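Local coordinates for heme utilization carrier protein (Escherichia coli O157:H7, PDB 6U9J), which probably binds and carries heme in the cytosol as part of heme utilization, in a pathway linked to anaerobic heme degradation and anaerobilin, at residues 1-6 and 27-32; 33-38 and 106-111; 112-117 and 134-139. All blocks are in the same frame, centred on the assembly; numbering follows the deposited sequence. Where two conformers were deposited one is given.

Contact 1. Residues 1-6 and 27-32; sequences VSLQEF and LEVVRN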
loop_
_atom_site.group_PDB
_atom_site.type_symbol
_atom_site.label_atom_id
_atom_site.label_comp_id
_atom_site.label_asym_id
_atom_site.label_seq_id
_atom_site.Cartn_x
_atom_site.Cartn_y
_atom_site.Cartn_z
ATOM N N VAL A 1 20.030 23.773 -17.602
ATOM C CA VAL A 1 20.477 23.713 -16.214
ATOM C C VAL A 1 19.290 23.768 -15.261
ATOM O O VAL A 1 19.255 23.049 -14.265
ATOM C CB VAL A 1 21.451 24.847 -15.917
ATOM N N SER A 2 18.317 24.622 -15.573
ATOM C CA SER A 2 17.153 24.780 -14.718
ATOM C C SER A 2 16.222 23.575 -14.853
ATOM O O SER A 2 16.353 22.747 -15.760
ATOM C CB SER A 2 16.407 26.073 -15.046
ATOM O OG SER A 2 15.694 25.968 -16.268
ATOM N N LEU A 3 15.263 23.490 -13.930
ATOM C CA LEU A 3 14.424 22.299 -13.840
ATOM C C LEU A 3 13.551 22.134 -15.076
ATOM O O LEU A 3 13.476 21.041 -15.651
ATOM C CB LEU A 3 13.568 22.357 -12.576
ATOM C CG LEU A 3 12.525 21.245 -12.430
ATOM C CD1 LEU A 3 13.181 19.878 -12.353
ATOM C CD2 LEU A 3 11.653 21.505 -11.199
ATOM N N GLN A 4 12.883 23.210 -15.504
ATOM C CA GLN A 4 11.985 23.097 -16.645
ATOM C C GLN A 4 12.763 22.786 -17.919
ATOM O O GLN A 4 12.339 21.954 -18.726
ATOM C CB GLN A 4 11.171 24.376 -16.820
ATOM C CG GLN A 4 9.865 24.139 -17.567
ATOM C CD GLN A 4 9.579 25.179 -18.634
ATOM O OE1 GLN A 4 9.952 26.348 -18.507
ATOM N NE2 GLN A 4 8.920 24.753 -19.704
ATOM N N GLU A 5 13.911 23.438 -18.111
ATOM C CA GLU A 5 14.746 23.131 -19.268
ATOM C C GLU A 5 15.202 21.678 -19.238
ATOM O O GLU A 5 15.178 20.993 -20.266
ATOM C CB GLU A 5 15.944 24.083 -19.314
ATOM C CG GLU A 5 15.550 25.554 -19.394
ATOM C CD GLU A 5 16.750 26.488 -19.427
ATOM O OE1 GLU A 5 16.594 27.640 -19.891
ATOM O OE2 GLU A 5 17.845 26.075 -18.990
ATOM N N PHE A 6 15.593 21.183 -18.061
ATOM C CA PHE A 6 16.014 19.791 -17.944
ATOM C C PHE A 6 14.894 18.832 -18.330
ATOM O O PHE A 6 15.146 17.798 -18.959
ATOM C CB PHE A 6 16.490 19.514 -16.518
ATOM C CG PHE A 6 16.881 18.081 -16.271
ATOM C CD1 PHE A 6 18.039 17.558 -16.823
ATOM C CD2 PHE A 6 16.093 17.258 -15.477
ATOM C CE1 PHE A 6 18.401 16.242 -16.598
ATOM C CE2 PHE A 6 16.448 15.941 -15.248
ATOM C CZ PHE A 6 17.606 15.432 -15.807
ATOM N N LEU A 27 5.963 17.294 -6.657
ATOM C CA LEU A 27 4.967 18.167 -7.277
ATOM C C LEU A 27 5.621 19.232 -8.153
ATOM O O LEU A 27 5.159 19.495 -9.269
ATOM C CB LEU A 27 4.085 18.824 -6.213
ATOM C CG LEU A 27 3.024 19.784 -6.765
ATOM C CD1 LEU A 27 2.118 19.089 -7.784
ATOM C CD2 LEU A 27 2.203 20.366 -5.629
ATOM N N GLU A 28 6.686 19.866 -7.663
ATOM C CA GLU A 28 7.333 20.891 -8.476
ATOM C C GLU A 28 7.914 20.303 -9.759
ATOM O O GLU A 28 7.852 20.939 -10.813
ATOM C CB GLU A 28 8.416 21.613 -7.674
ATOM C CG GLU A 28 8.839 22.932 -8.310
ATOM C CD GLU A 28 7.720 23.964 -8.302
ATOM O OE1 GLU A 28 7.621 24.746 -9.274
ATOM O OE2 GLU A 28 6.933 23.986 -7.330
ATOM N N VAL A 29 8.454 19.084 -9.696
ATOM C CA VAL A 29 8.910 18.415 -10.916
ATOM C C VAL A 29 7.738 18.186 -11.864
ATOM O O VAL A 29 7.816 18.472 -13.063
ATOM C CB VAL A 29 9.611 17.093 -10.573
ATOM C CG1 VAL A 29 9.902 16.284 -11.849
ATOM C CG2 VAL A 29 10.879 17.359 -9.784
ATOM N N VAL A 30 6.629 17.668 -11.334
ATOM C CA VAL A 30 5.495 17.346 -12.191
ATOM C C VAL A 30 4.955 18.599 -12.871
ATOM O O VAL A 30 4.542 18.557 -14.035
ATOM C CB VAL A 30 4.413 16.615 -11.373
ATOM C CG1 VAL A 30 3.090 16.634 -12.109
ATOM C CG2 VAL A 30 4.862 15.174 -11.119
ATOM N N ARG A 31 4.930 19.726 -12.152
ATOM C CA ARG A 31 4.443 20.973 -12.736
ATOM C C ARG A 31 5.259 21.387 -13.947
ATOM O O ARG A 31 4.724 22.006 -14.873
ATOM C CB ARG A 31 4.490 22.093 -11.701
ATOM C CG ARG A 31 3.464 21.989 -10.607
ATOM C CD ARG A 31 3.483 23.267 -9.790
ATOM N NE ARG A 31 2.611 23.194 -8.628
ATOM C CZ ARG A 31 1.305 23.439 -8.657
ATOM N NH1 ARG A 31 0.598 23.354 -7.541
ATOM N NH2 ARG A 31 0.710 23.767 -9.799
ATOM N N ASN A 32 6.545 21.059 -13.956
ATOM C CA ASN A 32 7.459 21.489 -15.003
ATOM C C ASN A 32 7.604 20.470 -16.123
ATOM O O ASN A 32 8.400 20.686 -17.043
ATOM C CB ASN A 32 8.819 21.811 -14.389
ATOM C CG ASN A 32 8.797 23.104 -13.610
ATOM O OD1 ASN A 32 8.820 24.189 -14.193
ATOM N ND2 ASN A 32 8.739 23.001 -12.290
HETATM O O HOH W 1 9.357 21.156 -19.415
#

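Contact 2. Residues 33-38 and 106-111; sequences LPSSTV and LIERKF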
loop_
_atom_site.group_PDB
_atom_site.type_symbol
_atom_site.label_atom_id
_atom_site.label_comp_id
_atom_site.label_asym_id
_atom_site.label_seq_id
_atom_site.Cartn_x
_atom_site.Cartn_y
_atom_site.Cartn_z
ATOM N N LEU A 33 6.842 19.382 -16.078
ATOM C CA LEU A 33 6.830 18.422 -17.168
ATOM C C LEU A 33 6.211 19.040 -18.422
ATOM O O LEU A 33 5.392 19.958 -18.336
ATOM C CB LEU A 33 6.035 17.178 -16.769
ATOM C CG LEU A 33 6.707 16.212 -15.793
ATOM C CD1 LEU A 33 5.724 15.137 -15.354
ATOM C CD2 LEU A 33 7.945 15.593 -16.429
ATOM N N PRO A 34 6.583 18.548 -19.607
ATOM C CA PRO A 34 5.934 19.051 -20.827
ATOM C C PRO A 34 4.471 18.662 -20.945
ATOM O O PRO A 34 3.710 19.379 -21.604
ATOM C CB PRO A 34 6.769 18.434 -21.959
ATOM C CG PRO A 34 7.550 17.331 -21.331
ATOM C CD PRO A 34 7.752 17.703 -19.895
ATOM N N SER A 35 4.041 17.551 -20.335
ATOM C CA SER A 35 2.675 17.058 -20.516
ATOM C C SER A 35 2.090 16.680 -19.155
ATOM O O SER A 35 2.049 15.495 -18.800
ATOM C CB SER A 35 2.653 15.879 -21.474
ATOM O OG SER A 35 1.326 15.444 -21.704
ATOM N N SER A 36 1.620 17.684 -18.411
ATOM C CA SER A 36 0.961 17.437 -17.137
ATOM C C SER A 36 -0.161 18.439 -16.912
ATOM O O SER A 36 -0.067 19.606 -17.298
ATOM C CB SER A 36 1.941 17.504 -15.958
ATOM O OG SER A 36 2.447 18.817 -15.784
ATOM N N THR A 37 -1.208 17.974 -16.229
ATOM C CA THR A 37 -2.329 18.794 -15.777
ATOM C C THR A 37 -2.400 18.658 -14.265
ATOM O O THR A 37 -2.486 17.540 -13.756
ATOM C CB THR A 37 -3.638 18.325 -16.424
ATOM O OG1 THR A 37 -3.529 18.437 -17.849
ATOM C CG2 THR A 37 -4.828 19.157 -15.947
ATOM N N VAL A 38 -2.328 19.777 -13.549
ATOM C CA VAL A 38 -2.323 19.780 -12.089
ATOM C C VAL A 38 -3.549 20.539 -11.603
ATOM O O VAL A 38 -3.797 21.668 -12.041
ATOM C CB VAL A 38 -1.035 20.411 -11.529
ATOM C CG1 VAL A 38 -1.057 20.418 -10.008
ATOM C CG2 VAL A 38 0.191 19.663 -12.052
ATOM N N LEU A 106 -2.510 14.692 -13.643
ATOM C CA LEU A 106 -2.552 13.715 -14.720
ATOM C C LEU A 106 -1.295 13.910 -15.550
ATOM O O LEU A 106 -0.994 15.035 -15.958
ATOM C CB LEU A 106 -3.799 13.885 -15.592
ATOM C CG LEU A 106 -5.063 13.165 -15.092
ATOM C CD1 LEU A 106 -5.535 13.725 -13.761
ATOM C CD2 LEU A 106 -6.183 13.237 -16.128
ATOM N N ILE A 107 -0.551 12.825 -15.761
ATOM C CA ILE A 107 0.759 12.874 -16.404
ATOM C C ILE A 107 0.825 11.893 -17.563
ATOM O O ILE A 107 0.401 10.743 -17.446
ATOM C CB ILE A 107 1.874 12.548 -15.389
ATOM C CG1 ILE A 107 1.868 13.574 -14.257
ATOM C CG2 ILE A 107 3.248 12.491 -16.104
ATOM C CD1 ILE A 107 2.602 13.107 -13.012
ATOM N N GLU A 108 1.411 12.337 -18.676
ATOM C CA GLU A 108 1.793 11.448 -19.764
ATOM C C GLU A 108 3.272 11.649 -20.035
ATOM O O GLU A 108 3.731 12.788 -20.156
ATOM C CB GLU A 108 0.984 11.722 -21.033
ATOM C CG GLU A 108 -0.501 11.455 -20.857
ATOM C CD GLU A 108 -1.303 11.872 -22.077
ATOM O OE1 GLU A 108 -1.907 12.964 -22.047
ATOM O OE2 GLU A 108 -1.316 11.109 -23.067
ATOM N N ARG A 109 4.017 10.553 -20.083
ATOM C CA ARG A 109 5.437 10.650 -20.417
ATOM C C ARG A 109 5.934 9.287 -20.863
ATOM O O ARG A 109 5.223 8.284 -20.802
ATOM C CB ARG A 109 6.250 11.156 -19.220
ATOM C CG ARG A 109 6.162 10.240 -18.008
ATOM C CD ARG A 109 6.984 10.773 -16.842
ATOM N NE ARG A 109 8.407 10.810 -17.180
ATOM C CZ ARG A 109 9.350 10.064 -16.606
ATOM N NH1 ARG A 109 10.612 10.181 -17.005
ATOM N NH2 ARG A 109 9.045 9.217 -15.632
ATOM N N LYS A 110 7.172 9.256 -21.348
ATOM C CA LYS A 110 7.822 7.979 -21.575
ATOM C C LYS A 110 8.668 7.601 -20.368
ATOM O O LYS A 110 9.366 8.444 -19.795
ATOM C CB LYS A 110 8.685 8.015 -22.834
ATOM C CG LYS A 110 7.870 7.841 -24.106
ATOM C CD LYS A 110 8.743 7.602 -25.307
ATOM C CE LYS A 110 7.896 7.551 -26.560
ATOM N NZ LYS A 110 7.322 6.199 -26.790
ATOM N N PHE A 111 8.557 6.338 -19.956
ATOM C CA PHE A 111 9.365 5.775 -18.880
ATOM C C PHE A 111 10.156 4.625 -19.481
ATOM O O PHE A 111 9.582 3.581 -19.810
ATOM C CB PHE A 111 8.498 5.301 -17.711
ATOM C CG PHE A 111 9.285 4.686 -16.598
ATOM C CD1 PHE A 111 10.272 5.413 -15.948
ATOM C CD2 PHE A 111 9.048 3.381 -16.202
ATOM C CE1 PHE A 111 11.006 4.849 -14.923
ATOM C CE2 PHE A 111 9.782 2.809 -15.177
ATOM C CZ PHE A 111 10.762 3.544 -14.539
HETATM O O HOH W 2 5.508 14.985 -19.643
HETATM O O HOH W 3 -1.108 14.865 -20.551
HETATM O O HOH W 4 -2.313 15.671 -18.962
#

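Contact 3. Residues 112-117 and 134-139; sequences MGMDTA and LGRDDH. With PO4 (phosphate ion), chain E.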
loop_
_atom_site.group_PDB
_atom_site.type_symbol
_atom_site.label_atom_id
_atom_site.label_comp_id
_atom_site.label_asym_id
_atom_site.label_seq_id
_atom_site.Cartn_x
_atom_site.Cartn_y
_atom_site.Cartn_z
ATOM N N MET A 112 11.461 4.830 -19.644
ATOM C CA MET A 112 12.320 3.842 -20.294
ATOM C C MET A 112 11.728 3.401 -21.632
ATOM O O MET A 112 11.668 2.211 -21.952
ATOM C CB MET A 112 12.548 2.646 -19.377
ATOM C CG MET A 112 12.871 3.046 -17.946
ATOM S SD MET A 112 13.713 1.738 -17.047
ATOM C CE MET A 112 12.429 0.499 -17.006
ATOM N N GLY A 113 11.266 4.370 -22.416
ATOM C CA GLY A 113 10.756 4.111 -23.750
ATOM C C GLY A 113 9.314 3.657 -23.806
ATOM O O GLY A 113 8.773 3.499 -24.909
ATOM N N MET A 114 8.662 3.492 -22.656
ATOM C CA MET A 114 7.288 3.024 -22.575
ATOM C C MET A 114 6.370 4.236 -22.418
ATOM O O MET A 114 6.566 5.040 -21.503
ATOM C CB MET A 114 7.150 2.083 -21.383
ATOM C CG MET A 114 6.128 0.998 -21.494
ATOM S SD MET A 114 6.654 -0.295 -20.357
ATOM C CE MET A 114 6.887 0.667 -18.862
ATOM N N ASP A 115 5.379 4.374 -23.302
ATOM C CA ASP A 115 4.316 5.345 -23.050
ATOM C C ASP A 115 3.628 5.003 -21.733
ATOM O O ASP A 115 3.300 3.841 -21.482
ATOM C CB ASP A 115 3.274 5.336 -24.175
ATOM C CG ASP A 115 3.642 6.225 -25.363
ATOM O OD1 ASP A 115 4.743 6.814 -25.380
ATOM O OD2 ASP A 115 2.795 6.322 -26.281
ATOM N N THR A 116 3.405 6.016 -20.893
ATOM C CA THR A 116 2.717 5.841 -19.614
ATOM C C THR A 116 1.722 6.966 -19.415
ATOM O O THR A 116 1.913 8.081 -19.902
ATOM C CB THR A 116 3.657 5.858 -18.401
ATOM O OG1 THR A 116 4.159 7.186 -18.210
ATOM C CG2 THR A 116 4.804 4.851 -18.542
ATOM N N ALA A 117 0.669 6.680 -18.655
ATOM C CA ALA A 117 -0.334 7.677 -18.326
ATOM C C ALA A 117 -0.728 7.416 -16.887
ATOM O O ALA A 117 -1.101 6.290 -16.554
ATOM C CB ALA A 117 -1.558 7.587 -19.239
ATOM N N LEU A 134 -2.606 3.667 -15.977
ATOM C CA LEU A 134 -3.518 3.032 -16.917
ATOM C C LEU A 134 -3.098 1.598 -17.197
ATOM O O LEU A 134 -1.920 1.243 -17.101
ATOM C CB LEU A 134 -3.566 3.800 -18.229
ATOM C CG LEU A 134 -4.347 5.097 -18.239
ATOM C CD1 LEU A 134 -4.625 5.512 -19.680
ATOM C CD2 LEU A 134 -5.642 4.966 -17.468
ATOM N N GLY A 135 -4.089 0.770 -17.561
ATOM C CA GLY A 135 -3.846 -0.634 -17.833
ATOM C C GLY A 135 -3.212 -0.894 -19.190
ATOM O O GLY A 135 -3.101 -0.025 -20.052
ATOM N N ARG A 136 -2.788 -2.139 -19.376
ATOM C CA ARG A 136 -2.042 -2.526 -20.565
ATOM C C ARG A 136 -2.589 -3.828 -21.126
ATOM O O ARG A 136 -3.328 -4.560 -20.456
ATOM C CB ARG A 136 -0.547 -2.669 -20.262
ATOM C CG ARG A 136 0.121 -1.343 -19.919
ATOM C CD ARG A 136 1.611 -1.479 -19.693
ATOM N NE ARG A 136 2.168 -0.218 -19.223
ATOM C CZ ARG A 136 2.699 0.711 -20.013
ATOM N NH1 ARG A 136 3.162 1.839 -19.485
ATOM N NH2 ARG A 136 2.756 0.520 -21.330
ATOM N N ASP A 137 -2.231 -4.095 -22.384
ATOM C CA ASP A 137 -2.586 -5.345 -23.036
ATOM C C ASP A 137 -1.440 -6.345 -22.891
ATOM O O ASP A 137 -0.422 -6.078 -22.247
ATOM C CB ASP A 137 -2.971 -5.108 -24.502
ATOM C CG ASP A 137 -1.811 -4.610 -25.382
ATOM O OD1 ASP A 137 -0.617 -4.748 -25.031
ATOM O OD2 ASP A 137 -2.106 -4.071 -26.470
ATOM N N ASP A 138 -1.598 -7.512 -23.519
ATOM C CA ASP A 138 -0.594 -8.561 -23.393
ATOM C C ASP A 138 0.726 -8.200 -24.066
ATOM O O ASP A 138 1.759 -8.772 -23.706
ATOM C CB ASP A 138 -1.142 -9.872 -23.955
ATOM C CG ASP A 138 -2.493 -10.239 -23.364
ATOM O OD1 ASP A 138 -2.925 -9.564 -22.405
ATOM O OD2 ASP A 138 -3.122 -11.203 -23.850
ATOM N N HIS A 139 0.725 -7.268 -25.020
ATOM C CA HIS A 139 1.956 -6.761 -25.609
ATOM C C HIS A 139 2.542 -5.588 -24.830
ATOM O O HIS A 139 3.444 -4.918 -25.342
ATOM C CB HIS A 139 1.732 -6.339 -27.068
ATOM C CG HIS A 139 1.210 -7.430 -27.949
ATOM N ND1 HIS A 139 0.037 -8.105 -27.687
ATOM C CD2 HIS A 139 1.703 -7.962 -29.092
ATOM C CE1 HIS A 139 -0.171 -9.005 -28.630
ATOM N NE2 HIS A 139 0.826 -8.940 -29.494
HETATM P P PO4 E . -3.285 -4.027 -16.101
HETATM O O1 PO4 E . -3.947 -3.184 -15.025
HETATM O O2 PO4 E . -2.858 -5.353 -15.513
HETATM O O3 PO4 E . -4.259 -4.264 -17.235
HETATM O O4 PO4 E . -2.063 -3.323 -16.644
#

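Contact 1. Residues 1-6 and 27-32
Helix 3-7, at the N terminus of this heme carrier, packs on the segment of helix 26-31 through Leu3, Gln4 and Asn32. The nearest backbones are those of Gln4 and Asn32, with CA atoms 5.1 Å apart, and no direct hydrogen bond crosses between the segments. Leu3 has its CG anti to the backbone N (chi1 174°), which carries the methyls toward helix 26-31. The apolar contact is that of CD1, 4.3 Å from Val29 CG2; the other methyl, CD2, is set against the amide end of Asn32, 3.5 Å from ND2. The Asn32 side chain runs at about a right angle to that of Leu3 and also to that of Gln4, presenting a different end of its amide to each. OD1 meets only carbon of Gln4, lying 3.5 Å from CB and the same distance from CG. ND2 turns back to Glu28 and donates to Glu28 O at 2.7 Å, a somewhat bent bond that holds the amide in place, with ND2 standing 30° out of the plane of the Glu28 carbonyl. One water links the backbones, donating to Asn32 O at 2.6 Å and more loosely to Gln4 O. Around this surface contact, Leu3 also touches Tyr22 of helix 15-22, Val29 packs on Val18 and Ala19 of that helix, and on the sheet side Val30 meets strands 103-111 and 114-122.

Contact 2. Residues 33-38 and 106-111
Leu33 and Ile107 meet at about a right angle, CD1 of Leu33 lying 3.7 Å from CG2 of Ile107. Leu33 still belongs to the loop before strand 36-40, yet its methyl reaches the sheet face that carries Ser36 and Ile107. These last two form an antiparallel non-hydrogen-bonded pair: Ser36 CB is 4.3 Å from Ile107 CG1, while Ser36 OG is hydrogen-bonded to Val30 O. Thr37 and Leu106, whose side chains lie on the other face, form the hydrogen-bonded pair, with Thr37 N to Leu106 O at 3.0 Å and Leu106 N to Thr37 O at 2.9 Å. The axes of strands 36-38 and 106-111 run 169° apart, so the pairing is antiparallel. Ahead of strand 36-40, Ser35 O still receives Glu108 N at 3.2 Å, almost straight (176°). With Ser35 OG anti to the backbone N (chi1 -177°), the hydroxyl comes alongside Glu108 CB at 3.8 Å, and a water bridges it to Glu108 OE1; the other carboxylate oxygen, OE2, is hydrogen-bonded to His151. Strand 36-40 is one of the two outermost strands of the six-stranded sheet within this chain, its partner 103-111 flanked by 114-122, with Leu106 packed on helix 144-157 and Ile107 facing Val30 of helix 26-31.

Contact 3. Residues 112-117 and 134-139
The backbone oxygen of Asp115 receives two N-H groups from the Arg136 guanidinium, and the fork is lopsided: NH1 donates to Asp115 O at 2.8 Å, whereas the bond from NH2 to Asp115 O, at 3.4 Å, is weak. The stronger bond is bent, 148° at the hydrogen, and its acceptor sits 19° off the plane of the guanidinium group. The Arg136 chain is extended from CG to NE, which lets it span from the loop to strand 114-122. Its flat end is covered on one side by Met114, whose SD lies 4.0 Å above the plane and displaced toward the rim, and the bend at chi3 (51°) turns CE back over the same face; Met114 CG comes to 3.4 Å from Arg136 NH2. NH2 has a second acceptor in Arg140 O, which helps fix the rotation of the group. Farther along the strand, Leu134 N donates to Ala117 O at 3.1 Å, and the same two residues pack by their side chains, Leu134 CD1 against Ala117 CB at 3.7 Å. A phosphate ion, probably from the crystallisation liquor, receives only weak bonds from Arg136 N and is also bonded to Ser71. The loop 134-139 follows strand 128-133, the sheet neighbour of 114-122, and leads toward helix 144-157, where Leu134 and Ala117 both touch Phe150.

In the fold
From the N terminus, contact 1 closes a short loop, half helix and without strand, and joins the N-terminal helices. The chain runs directly into 33-38, and contact 2 closes a much longer loop of 67 residues, placing the edge strand on the sheet. Contact 3 follows in series across the open end of the hairpin of strands 114-122 and 128-133, tying the loop before helix 144-157 to that sheet; none of the three nests in or crosses another. Contacts 1 and 2 meet where Val30 CG2 packs on Ile107 CD1; contacts 2 and 3 meet through Arg109 O with Thr116 N and the Lys110–Asp115 salt bridge. Contacts 1 and 3, centres about 24 Å apart, do not touch.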